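Local atomic coordinates of sulfate adenylyltransferase (Allochromatium vinosum, PDB entry 4DNX), a protein that catalyses the transfer of the adenylyl group of ATP to sulfate, giving adenosine 5'-phosphosulfate and diphosphate. Residues H185-E189 with R190-K194; M214-A218 with V219-G223; R248-E252 with L253-P257; A277-H280 with A281-Q285. All blocks are in the same frame, centred on the assembly; numbering follows the deposited sequence.

In the fold
Along the chain the four contacts follow one another in series, all within the Rossmann-like ATP-sulfurylase part of the protein; none nests in or crosses another. The first three each close a local turn at a helix end: contact 1 ends helix 180-190 before strand 195-200, contact 2 ends helix 206-219 before strand 223-230, and contact 3 ends helix 240-254 before strand 260-266. Contact 4 lies within helix 274-287. These three helix ends form a touching series: Asp222 of contact 2 receives hydrogen bonds from backbone N atoms of contact 1, and Met216 of contact 2 packs on Phe255 of contact 3. Contacts 1 and 3 also reach the second subunit, whereas contact 4 lies nearer the chain's centre.

Contact 1 (H185-E189 with R190-K194); sequences HEIQE and RGWQK
Glu186 swings CG to the side opposite its own amide nitrogen (chi1 176°) and, with the chain extended beyond, runs alongside Arg190, which stretches out straight from CG to NE in the same direction, one helical turn later. The guanidinium therefore presents its edge to a single carboxylate oxygen: Arg190 NE donates to Glu186 OE1 at 3.1 Å, in the guanidinium plane and on the anti side of the oxygen. The carboxylate is turned 31° from that plane. NH2 completes the salt bridge to the same oxygen, although its position is less sure.

Beyond this pair the helix ends in a Schellman motif. Arg190 N still makes a regular bond to Glu186 O, 3.0 Å long, but Gly191 takes a positive phi of 86°, a conformation easily reached without a side chain. Gly191 N then bonds to Gln188 O at 3.2 Å, while Ile187 O receives two weak bonds, from Gly191 N and from Trp192 N. On the apolar side Ile187 CG2 meets Trp192 CB at 4.1 Å, the two side chains crossing at about a right angle, and Arg190 CD lies over one face of the indole. Trp192 NE1 is bound to Asn258 O.

Across the dimer, Glu189 OE1 forms a salt bridge with Arg190 NH1 of the second subunit. The Glu186 carboxylates of the two subunits also come close, though Glu186 and Glu189 each adopt two conformers, of which one is described. The arrangement is consistent with arginines offsetting a repulsion between like charges in a network across the interface.

Contact 2 (M214-A218 with V219-G223); sequences MAMEA and VEADG
Ala221 N and Met216 O make the shortest direct backbone bond across the turn, 2.8 Å with an angle of 153° at the hydrogen, lying in the carbonyl plane on a lone pair. Met216 O has a second donor: a water gives one proton to it at 3.1 Å and the other to Ala221 O at 2.7 Å, bridging the last turn and the outgoing chain. One turn back, Val219 N is satisfied by Ala215 O at 3.1 Å, nearly along the C=O axis. Glu220 N does less well, with a weak bond to Glu217 O.

The bond from Ala221 N to Met216 O and the weak one from Glu220 N to Glu217 O, together with the positive phi of Glu220, define a Schellman motif. Its apolar counterpart is the meeting of Met216 CB with Ala221 CB at 4.1 Å. Bent at chi3, the methionine brings CE to 3.8 Å from Gly223 C.

Asp222 OD2 accepts from the backbone N atoms of Gln193 and Lys194. The turn thus delivers the chain from helix 206-219 into strand 223-230, with Ala215, Met216, Val219 and Ala221 against Val196 of strand 195-200, Ala215 also on strands 291-294 and 326-329, and Met216 on Phe255.

Contact 3 (R248-E252 with L253-P257); sequences RTMAE and LYFPP
Met250 O is met by three groups of the helix end: Tyr254 N donates to it at 3.0 Å with an angle of 145° at the hydrogen, and the rings of Tyr254 and Phe255 both turn an edge to it, Phe255 CD1 at 3.8 Å. The neighbouring carbonyl is less firmly engaged by the chain. Ala251 O takes a weak bond from Phe255 N and has a water 2.8 Å away; that water also approaches Pro256 O, but not every acceptor around it can be served at once. Leu253 N bonds to Thr249 O in the regular helical way.

Met250 sends CG away from its backbone N (chi1 167°) and then bends at chi3, which carries the thioether to the rim of the Phe255 ring. Its sulfur SD lies 5.4 Å from the ring centroid, 78° off the normal, a Met-aromatic contact at the edge; the methyl CE touches Phe255 CE1 at 3.9 Å. On another flank, Thr249 CG2 runs side by side with Leu253 and meets its CD1 at 3.7 Å, while Thr249 OG1 bonds to Ala245 O.

Lys213 of helix 206-219 makes a cation-pi contact with Phe255 and also bonds to Tyr254 O, and Tyr254 OH reaches Glu382. Phe255 leaves the helix of this beta-alpha-beta unit at a negative phi, unlike a Schellman turn. The final carbonyls are met by N-H donors, a water and the Lys213 amine, with ring edges lying alongside Met250 O; the lysine's positive charge would be expected to suit the negative end of the helix dipole.

Contact 4 (A277-H280 with A281-Q285); sequences AVLH and AYFRQ
Phe283 and His280 carry the aromatic part of this contact. With CG placed between the backbone N and the carbonyl carbon (chi1 68°), Phe283 folds its ring back over the preceding turn, and His280 CA sits over the ring face, 4.1 Å from its centroid, in a CH-pi contact. The imidazole lies alongside, its CD2 3.7 Å from Phe283 CZ; the two ring planes stand 78° apart, in an oblique pairing. Leu279 CG adds an apolar contact with Phe283 CD2 at 4.2 Å.

The cationic side chain comes from Arg284. Bent at chi2, it turns back beside His280, bringing NH1 to 3.4 Å from His280 CB, while Phe283 CE1 covers part of one guanidinium face. Polar ends are satisfied elsewhere: His280 ND1 by His298, Arg284 by His227 and Gln199, and Tyr282 OH by Ser53 O.

Backbone bonds complete the account. Ala281, Tyr282, Phe283 and Arg284 each donate N-H four residues back, over lengths from 2.9 Å for Tyr282 N to Val278 O up to 3.1 Å for Arg284 N to His280 O.

Gln199 begins the QTRN sequence and His298 belongs to GRDHAG, both matching signature motifs of ATP sulfurylases, so this buried helix against the parallel sheet is consistent with a second-shell element of the nucleotide site in the Rossmann-like fold.

Contact 1 (H185-E189 with R190-K194)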
loop_
_atom_site.group_PDB
_atom_site.type_symbol
_atom_site.label_atom_id
_atom_site.label_comp_id
_atom_site.label_asym_id
_atom_site.label_seq_id
_atom_site.Cartn_x
_atom_site.Cartn_y
_atom_site.Cartn_z
ATOM N N HIS A 185 0.218 6.712 -10.188
ATOM C CA HIS A 185 1.477 7.374 -9.780
ATOM C C HIS A 185 2.678 6.504 -10.117
ATOM O O HIS A 185 3.658 7.015 -10.675
ATOM C CB HIS A 185 1.470 7.615 -8.268
ATOM C CG HIS A 185 0.587 8.743 -7.838
ATOM N ND1 HIS A 185 -0.046 8.765 -6.605
ATOM C CD2 HIS A 185 0.191 9.862 -8.479
ATOM C CE1 HIS A 185 -0.763 9.868 -6.505
ATOM N NE2 HIS A 185 -0.625 10.560 -7.615
ATOM N N GLU A 186 2.584 5.218 -9.754
ATOM C CA GLU A 186 3.674 4.264 -9.996
ATOM C C GLU A 186 3.957 4.019 -11.484
ATOM O O GLU A 186 5.129 3.951 -11.873
ATOM C CB GLU A 186 3.426 2.949 -9.275
ATOM C CG GLU A 186 4.465 1.869 -9.558
ATOM C CD GLU A 186 4.561 0.815 -8.461
ATOM O OE1 GLU A 186 5.526 0.024 -8.531
ATOM O OE2 GLU A 186 3.685 0.780 -7.536
ATOM N N ILE A 187 2.913 3.891 -12.309
ATOM C CA ILE A 187 3.120 3.789 -13.786
ATOM C C ILE A 187 3.892 5.015 -14.261
ATOM O O ILE A 187 4.847 4.928 -15.071
ATOM C CB ILE A 187 1.776 3.674 -14.543
ATOM C CG1 ILE A 187 1.190 2.273 -14.312
ATOM C CG2 ILE A 187 1.975 3.971 -16.043
ATOM C CD1 ILE A 187 -0.281 2.110 -14.759
ATOM N N GLN A 188 3.512 6.166 -13.720
ATOM C CA GLN A 188 4.057 7.431 -14.172
ATOM C C GLN A 188 5.522 7.476 -13.921
ATOM O O GLN A 188 6.341 7.802 -14.819
ATOM C CB GLN A 188 3.408 8.564 -13.391
ATOM C CG GLN A 188 2.319 9.170 -14.128
ATOM C CD GLN A 188 2.757 10.428 -14.807
ATOM O OE1 GLN A 188 3.902 10.534 -15.269
ATOM N NE2 GLN A 188 1.854 11.403 -14.869
ATOM N N GLU A 189 5.887 7.129 -12.707
ATOM C CA GLU A 189 7.250 7.321 -12.345
ATOM C C GLU A 189 8.157 6.276 -12.985
ATOM O O GLU A 189 9.285 6.616 -13.379
ATOM C CB GLU A 189 7.416 7.387 -10.830
ATOM C CG GLU A 189 8.722 8.084 -10.428
ATOM C CD GLU A 189 9.909 7.191 -10.727
ATOM O OE1 GLU A 189 9.683 5.953 -10.606
ATOM O OE2 GLU A 189 11.008 7.665 -11.121
ATOM N N ARG A 190 7.642 5.048 -13.147
ATOM C CA ARG A 190 8.439 3.950 -13.731
ATOM C C ARG A 190 8.718 4.227 -15.214
ATOM O O ARG A 190 9.536 3.543 -15.864
ATOM C CB ARG A 190 7.701 2.624 -13.543
ATOM C CG ARG A 190 7.761 2.009 -12.126
ATOM C CD ARG A 190 7.320 0.617 -12.351
ATOM N NE ARG A 190 6.996 -0.198 -11.209
ATOM C CZ ARG A 190 7.263 -1.485 -11.183
ATOM N NH1 ARG A 190 7.934 -2.067 -12.210
ATOM N NH2 ARG A 190 6.953 -2.176 -10.112
ATOM N N GLY A 191 8.047 5.231 -15.756
ATOM C CA GLY A 191 8.272 5.684 -17.151
ATOM C C GLY A 191 7.506 4.968 -18.254
ATOM O O GLY A 191 7.784 5.164 -19.452
ATOM N N TRP A 192 6.566 4.101 -17.864
ATOM C CA TRP A 192 5.815 3.297 -18.837
ATOM C C TRP A 192 4.827 4.164 -19.626
ATOM O O TRP A 192 4.062 4.948 -19.002
ATOM C CB TRP A 192 5.033 2.200 -18.114
ATOM C CG TRP A 192 5.888 1.163 -17.441
ATOM C CD1 TRP A 192 7.270 1.022 -17.488
ATOM C CD2 TRP A 192 5.398 0.097 -16.640
ATOM N NE1 TRP A 192 7.651 -0.072 -16.727
ATOM C CE2 TRP A 192 6.523 -0.673 -16.220
ATOM C CE3 TRP A 192 4.101 -0.289 -16.219
ATOM C CZ2 TRP A 192 6.389 -1.818 -15.396
ATOM C CZ3 TRP A 192 3.975 -1.449 -15.393
ATOM C CH2 TRP A 192 5.100 -2.183 -15.007
ATOM N N GLN A 193 4.848 4.016 -20.964
ATOM C CA GLN A 193 3.958 4.745 -21.895
ATOM C C GLN A 193 2.773 3.911 -22.390
ATOM O O GLN A 193 1.687 4.436 -22.618
ATOM C CB GLN A 193 4.734 5.182 -23.143
ATOM C CG GLN A 193 6.034 5.906 -22.893
ATOM C CD GLN A 193 5.813 7.352 -22.569
ATOM O OE1 GLN A 193 4.890 7.709 -21.830
ATOM N NE2 GLN A 193 6.663 8.203 -23.112
ATOM N N LYS A 194 3.002 2.605 -22.565
ATOM C CA LYS A 194 1.929 1.675 -22.899
ATOM C C LYS A 194 1.974 0.585 -21.843
ATOM O O LYS A 194 3.054 0.093 -21.462
ATOM C CB LYS A 194 2.089 1.117 -24.313
ATOM C CG LYS A 194 1.752 2.185 -25.362
ATOM C CD LYS A 194 2.019 1.682 -26.758
ATOM C CE LYS A 194 1.524 2.711 -27.784
ATOM N NZ LYS A 194 2.071 2.445 -29.149
#

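Contact 2 (M214-A218 with V219-G223)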
loop_
_atom_site.group_PDB
_atom_site.type_symbol
_atom_site.label_atom_id
_atom_site.label_comp_id
_atom_site.label_asym_id
_atom_site.label_seq_id
_atom_site.Cartn_x
_atom_site.Cartn_y
_atom_site.Cartn_z
ATOM N N MET A 214 2.867 -12.107 -24.852
ATOM C CA MET A 214 2.264 -11.934 -26.212
ATOM C C MET A 214 1.545 -10.603 -26.353
ATOM O O MET A 214 1.711 -9.899 -27.364
ATOM C CB MET A 214 1.251 -13.060 -26.513
ATOM C CG MET A 214 1.912 -14.346 -26.865
ATOM S SD MET A 214 0.574 -15.570 -27.150
ATOM C CE MET A 214 0.907 -16.733 -25.838
ATOM N N ALA A 215 0.745 -10.264 -25.345
ATOM C CA ALA A 215 0.013 -8.993 -25.358
ATOM C C ALA A 215 1.006 -7.817 -25.360
ATOM O O ALA A 215 0.869 -6.875 -26.187
ATOM C CB ALA A 215 -0.971 -8.883 -24.197
ATOM N N MET A 216 2.016 -7.892 -24.486
ATOM C CA MET A 216 3.017 -6.837 -24.413
ATOM C C MET A 216 3.744 -6.650 -25.746
ATOM O O MET A 216 3.948 -5.505 -26.173
ATOM C CB MET A 216 4.011 -7.085 -23.286
ATOM C CG MET A 216 3.342 -7.100 -21.909
ATOM S SD MET A 216 4.394 -7.888 -20.658
ATOM C CE MET A 216 5.429 -6.485 -20.402
ATOM N N GLU A 217 4.123 -7.749 -26.416
ATOM C CA GLU A 217 4.845 -7.634 -27.701
ATOM C C GLU A 217 3.920 -7.072 -28.773
ATOM O O GLU A 217 4.336 -6.267 -29.619
ATOM C CB GLU A 217 5.395 -8.992 -28.143
ATOM C CG GLU A 217 6.261 -8.925 -29.422
ATOM C CD GLU A 217 6.745 -10.292 -29.913
ATOM O OE1 GLU A 217 7.141 -11.126 -29.063
ATOM O OE2 GLU A 217 6.746 -10.525 -31.153
ATOM N N ALA A 218 2.645 -7.456 -28.721
ATOM C CA ALA A 218 1.701 -7.084 -29.795
ATOM C C ALA A 218 1.416 -5.584 -29.818
ATOM O O ALA A 218 1.239 -4.990 -30.883
ATOM C CB ALA A 218 0.392 -7.878 -29.665
ATOM N N VAL A 219 1.346 -4.983 -28.637
ATOM C CA VAL A 219 0.949 -3.580 -28.513
ATOM C C VAL A 219 2.140 -2.681 -28.165
ATOM O O VAL A 219 1.957 -1.473 -27.919
ATOM C CB VAL A 219 -0.227 -3.409 -27.499
ATOM C CG1 VAL A 219 -1.304 -4.484 -27.739
ATOM C CG2 VAL A 219 0.271 -3.454 -26.033
ATOM N N GLU A 220 3.339 -3.273 -28.187
ATOM C CA GLU A 220 4.617 -2.634 -27.817
ATOM C C GLU A 220 4.573 -2.017 -26.416
ATOM O O GLU A 220 5.004 -0.874 -26.222
ATOM C CB GLU A 220 5.027 -1.592 -28.870
ATOM C CG GLU A 220 5.556 -2.213 -30.160
ATOM C CD GLU A 220 5.450 -1.277 -31.378
ATOM O OE1 GLU A 220 5.638 -1.767 -32.510
ATOM O OE2 GLU A 220 5.184 -0.059 -31.214
ATOM N N ALA A 221 4.035 -2.768 -25.452
ATOM C CA ALA A 221 3.929 -2.277 -24.072
ATOM C C ALA A 221 5.270 -2.240 -23.340
ATOM O O ALA A 221 6.196 -3.055 -23.571
ATOM C CB ALA A 221 2.958 -3.113 -23.278
ATOM N N ASP A 222 5.365 -1.298 -22.415
ATOM C CA ASP A 222 6.525 -1.164 -21.561
ATOM C C ASP A 222 6.394 -1.987 -20.282
ATOM O O ASP A 222 7.397 -2.274 -19.603
ATOM C CB ASP A 222 6.623 0.317 -21.179
ATOM C CG ASP A 222 6.906 1.204 -22.370
ATOM O OD1 ASP A 222 7.903 0.945 -23.077
ATOM O OD2 ASP A 222 6.092 2.121 -22.617
ATOM N N GLY A 223 5.166 -2.362 -19.936
ATOM C CA GLY A 223 4.975 -3.092 -18.704
ATOM C C GLY A 223 3.599 -3.712 -18.636
ATOM O O GLY A 223 2.735 -3.381 -19.455
HETATM O O HOH W 1 6.925 -4.663 -25.650
#

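Contact 3 (R248-E252 with L253-P257)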
loop_
_atom_site.group_PDB
_atom_site.type_symbol
_atom_site.label_atom_id
_atom_site.label_comp_id
_atom_site.label_asym_id
_atom_site.label_seq_id
_atom_site.Cartn_x
_atom_site.Cartn_y
_atom_site.Cartn_z
ATOM N N ARG A 248 5.226 -13.326 -7.642
ATOM C CA ARG A 248 6.427 -12.463 -7.521
ATOM C C ARG A 248 7.662 -13.182 -8.008
ATOM O O ARG A 248 8.554 -12.558 -8.609
ATOM C CB ARG A 248 6.642 -11.990 -6.097
ATOM C CG ARG A 248 5.621 -10.938 -5.696
ATOM C CD ARG A 248 5.960 -10.490 -4.282
ATOM N NE ARG A 248 4.867 -9.777 -3.599
ATOM C CZ ARG A 248 4.518 -8.511 -3.832
ATOM N NH1 ARG A 248 5.126 -7.790 -4.774
ATOM N NH2 ARG A 248 3.549 -7.955 -3.108
ATOM N N THR A 249 7.717 -14.497 -7.775
ATOM C CA THR A 249 8.872 -15.278 -8.256
ATOM C C THR A 249 8.898 -15.342 -9.789
ATOM O O THR A 249 9.975 -15.264 -10.398
ATOM C CB THR A 249 8.881 -16.694 -7.639
ATOM O OG1 THR A 249 8.970 -16.571 -6.222
ATOM C CG2 THR A 249 10.102 -17.507 -8.116
ATOM N N MET A 250 7.736 -15.536 -10.399
ATOM C CA MET A 250 7.617 -15.509 -11.859
ATOM C C MET A 250 8.103 -14.150 -12.384
ATOM O O MET A 250 8.929 -14.073 -13.308
ATOM C CB MET A 250 6.173 -15.784 -12.285
ATOM C CG MET A 250 5.929 -15.452 -13.755
ATOM S SD MET A 250 4.195 -15.219 -14.158
ATOM C CE MET A 250 4.018 -13.557 -13.447
ATOM N N ALA A 251 7.624 -13.086 -11.767
ATOM C CA ALA A 251 7.969 -11.723 -12.214
ATOM C C ALA A 251 9.475 -11.462 -12.174
ATOM O O ALA A 251 10.083 -10.932 -13.133
ATOM C CB ALA A 251 7.188 -10.701 -11.345
ATOM N N GLU A 252 10.091 -11.842 -11.065
ATOM C CA GLU A 252 11.522 -11.580 -10.829
ATOM C C GLU A 252 12.441 -12.365 -11.726
ATOM O O GLU A 252 13.461 -11.831 -12.188
ATOM C CB GLU A 252 11.862 -11.850 -9.367
ATOM C CG GLU A 252 11.774 -10.575 -8.536
ATOM C CD GLU A 252 10.439 -10.404 -7.830
ATOM O OE1 GLU A 252 10.392 -10.781 -6.635
ATOM O OE2 GLU A 252 9.455 -9.890 -8.441
ATOM N N LEU A 253 12.101 -13.632 -11.974
ATOM C CA LEU A 253 13.027 -14.533 -12.649
ATOM C C LEU A 253 12.811 -14.627 -14.176
ATOM O O LEU A 253 13.752 -14.942 -14.920
ATOM C CB LEU A 253 12.976 -15.944 -12.030
ATOM C CG LEU A 253 13.347 -16.086 -10.541
ATOM C CD1 LEU A 253 13.242 -17.538 -10.097
ATOM C CD2 LEU A 253 14.774 -15.539 -10.230
ATOM N N TYR A 254 11.596 -14.350 -14.648
ATOM C CA TYR A 254 11.247 -14.639 -16.043
ATOM C C TYR A 254 10.815 -13.401 -16.856
ATOM O O TYR A 254 10.566 -13.491 -18.071
ATOM C CB TYR A 254 10.223 -15.779 -16.111
ATOM C CG TYR A 254 10.794 -17.110 -15.613
ATOM C CD1 TYR A 254 11.572 -17.912 -16.464
ATOM C CD2 TYR A 254 10.634 -17.515 -14.301
ATOM C CE1 TYR A 254 12.105 -19.125 -16.026
ATOM C CE2 TYR A 254 11.167 -18.705 -13.833
ATOM C CZ TYR A 254 11.905 -19.507 -14.699
ATOM O OH TYR A 254 12.439 -20.698 -14.267
ATOM N N PHE A 255 10.701 -12.248 -16.199
ATOM C CA PHE A 255 10.443 -11.019 -16.949
ATOM C C PHE A 255 11.666 -10.103 -16.921
ATOM O O PHE A 255 12.446 -10.177 -15.981
ATOM C CB PHE A 255 9.259 -10.278 -16.333
ATOM C CG PHE A 255 7.907 -10.846 -16.727
ATOM C CD1 PHE A 255 7.423 -12.047 -16.142
ATOM C CD2 PHE A 255 7.090 -10.161 -17.643
ATOM C CE1 PHE A 255 6.144 -12.550 -16.504
ATOM C CE2 PHE A 255 5.793 -10.651 -17.998
ATOM C CZ PHE A 255 5.329 -11.854 -17.422
ATOM N N PRO A 256 11.825 -9.228 -17.915
ATOM C CA PRO A 256 12.938 -8.267 -17.863
ATOM C C PRO A 256 12.780 -7.240 -16.726
ATOM O O PRO A 256 11.693 -7.086 -16.180
ATOM C CB PRO A 256 12.879 -7.568 -19.220
ATOM C CG PRO A 256 11.929 -8.343 -20.061
ATOM C CD PRO A 256 11.014 -9.073 -19.136
ATOM N N PRO A 257 13.845 -6.527 -16.389
ATOM C CA PRO A 257 13.754 -5.466 -15.359
ATOM C C PRO A 257 12.732 -4.374 -15.680
ATOM O O PRO A 257 12.587 -3.946 -16.824
ATOM C CB PRO A 257 15.155 -4.838 -15.371
ATOM C CG PRO A 257 16.017 -5.878 -15.947
ATOM C CD PRO A 257 15.204 -6.608 -16.955
HETATM O O HOH W 2 11.105 -8.329 -13.610
#

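Contact 4 (A277-H280 with A281-Q285)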
loop_
_atom_site.group_PDB
_atom_site.type_symbol
_atom_site.label_atom_id
_atom_site.label_comp_id
_atom_site.label_asym_id
_atom_site.label_seq_id
_atom_site.Cartn_x
_atom_site.Cartn_y
_atom_site.Cartn_z
ATOM N N ALA A 277 -17.104 -7.217 -18.135
ATOM C CA ALA A 277 -15.882 -6.920 -18.890
ATOM C C ALA A 277 -15.798 -5.414 -19.187
ATOM O O ALA A 277 -14.704 -4.833 -19.148
ATOM C CB ALA A 277 -15.811 -7.760 -20.197
ATOM N N VAL A 278 -16.939 -4.771 -19.470
ATOM C CA VAL A 278 -16.928 -3.324 -19.686
ATOM C C VAL A 278 -16.552 -2.571 -18.391
ATOM O O VAL A 278 -15.786 -1.566 -18.429
ATOM C CB VAL A 278 -18.286 -2.820 -20.245
ATOM C CG1 VAL A 278 -18.230 -1.315 -20.471
ATOM C CG2 VAL A 278 -18.579 -3.580 -21.575
ATOM N N LEU A 279 -17.115 -3.015 -17.272
ATOM C CA LEU A 279 -16.737 -2.433 -15.977
ATOM C C LEU A 279 -15.226 -2.575 -15.715
ATOM O O LEU A 279 -14.559 -1.605 -15.291
ATOM C CB LEU A 279 -17.535 -3.104 -14.859
ATOM C CG LEU A 279 -17.267 -2.494 -13.489
ATOM C CD1 LEU A 279 -17.724 -1.007 -13.463
ATOM C CD2 LEU A 279 -18.010 -3.334 -12.407
ATOM N N HIS A 280 -14.691 -3.784 -15.976
ATOM C CA HIS A 280 -13.236 -4.055 -15.879
ATOM C C HIS A 280 -12.409 -3.104 -16.716
ATOM O O HIS A 280 -11.434 -2.569 -16.206
ATOM C CB HIS A 280 -12.932 -5.475 -16.318
ATOM C CG HIS A 280 -13.362 -6.525 -15.346
ATOM N ND1 HIS A 280 -13.323 -7.874 -15.669
ATOM C CD2 HIS A 280 -13.838 -6.445 -14.082
ATOM C CE1 HIS A 280 -13.749 -8.576 -14.626
ATOM N NE2 HIS A 280 -14.062 -7.734 -13.648
ATOM N N ALA A 281 -12.807 -2.878 -17.971
ATOM C CA ALA A 281 -12.097 -1.930 -18.845
ATOM C C ALA A 281 -12.153 -0.511 -18.271
ATOM O O ALA A 281 -11.141 0.226 -18.238
ATOM C CB ALA A 281 -12.634 -1.999 -20.290
ATOM N N TYR A 282 -13.320 -0.151 -17.750
ATOM C CA TYR A 282 -13.507 1.182 -17.183
ATOM C C TYR A 282 -12.516 1.454 -16.043
ATOM O O TYR A 282 -11.774 2.472 -16.082
ATOM C CB TYR A 282 -14.931 1.262 -16.672
ATOM C CG TYR A 282 -15.334 2.641 -16.154
ATOM C CD1 TYR A 282 -14.894 3.088 -14.904
ATOM C CD2 TYR A 282 -16.164 3.442 -16.908
ATOM C CE1 TYR A 282 -15.259 4.390 -14.445
ATOM C CE2 TYR A 282 -16.559 4.714 -16.483
ATOM C CZ TYR A 282 -16.091 5.176 -15.243
ATOM O OH TYR A 282 -16.465 6.441 -14.840
ATOM N N PHE A 283 -12.462 0.566 -15.047
ATOM C CA PHE A 283 -11.576 0.846 -13.916
ATOM C C PHE A 283 -10.085 0.656 -14.205
ATOM O O PHE A 283 -9.236 1.306 -13.570
ATOM C CB PHE A 283 -12.050 0.255 -12.570
ATOM C CG PHE A 283 -12.024 -1.247 -12.437
ATOM C CD1 PHE A 283 -10.845 -1.922 -12.114
ATOM C CD2 PHE A 283 -13.243 -1.942 -12.419
ATOM C CE1 PHE A 283 -10.871 -3.351 -11.888
ATOM C CE2 PHE A 283 -13.304 -3.341 -12.207
ATOM C CZ PHE A 283 -12.116 -4.049 -11.921
ATOM N N ARG A 284 -9.798 -0.158 -15.224
ATOM C CA ARG A 284 -8.409 -0.320 -15.643
ATOM C C ARG A 284 -7.926 0.927 -16.358
ATOM O O ARG A 284 -6.734 1.276 -16.289
ATOM C CB ARG A 284 -8.231 -1.579 -16.508
ATOM C CG ARG A 284 -7.768 -2.813 -15.727
ATOM C CD ARG A 284 -8.731 -3.194 -14.739
ATOM N NE ARG A 284 -8.436 -4.334 -13.828
ATOM C CZ ARG A 284 -9.079 -5.507 -13.762
ATOM N NH1 ARG A 284 -9.968 -5.882 -14.680
ATOM N NH2 ARG A 284 -8.834 -6.335 -12.738
ATOM N N GLN A 285 -8.804 1.602 -17.084
ATOM C CA GLN A 285 -8.400 2.890 -17.695
ATOM C C GLN A 285 -8.138 3.880 -16.575
ATOM O O GLN A 285 -7.137 4.632 -16.622
ATOM C CB GLN A 285 -9.459 3.417 -18.674
ATOM C CG GLN A 285 -9.009 4.741 -19.346
ATOM C CD GLN A 285 -9.970 5.243 -20.412
ATOM O OE1 GLN A 285 -10.531 4.461 -21.193
ATOM N NE2 GLN A 285 -10.115 6.572 -20.495
#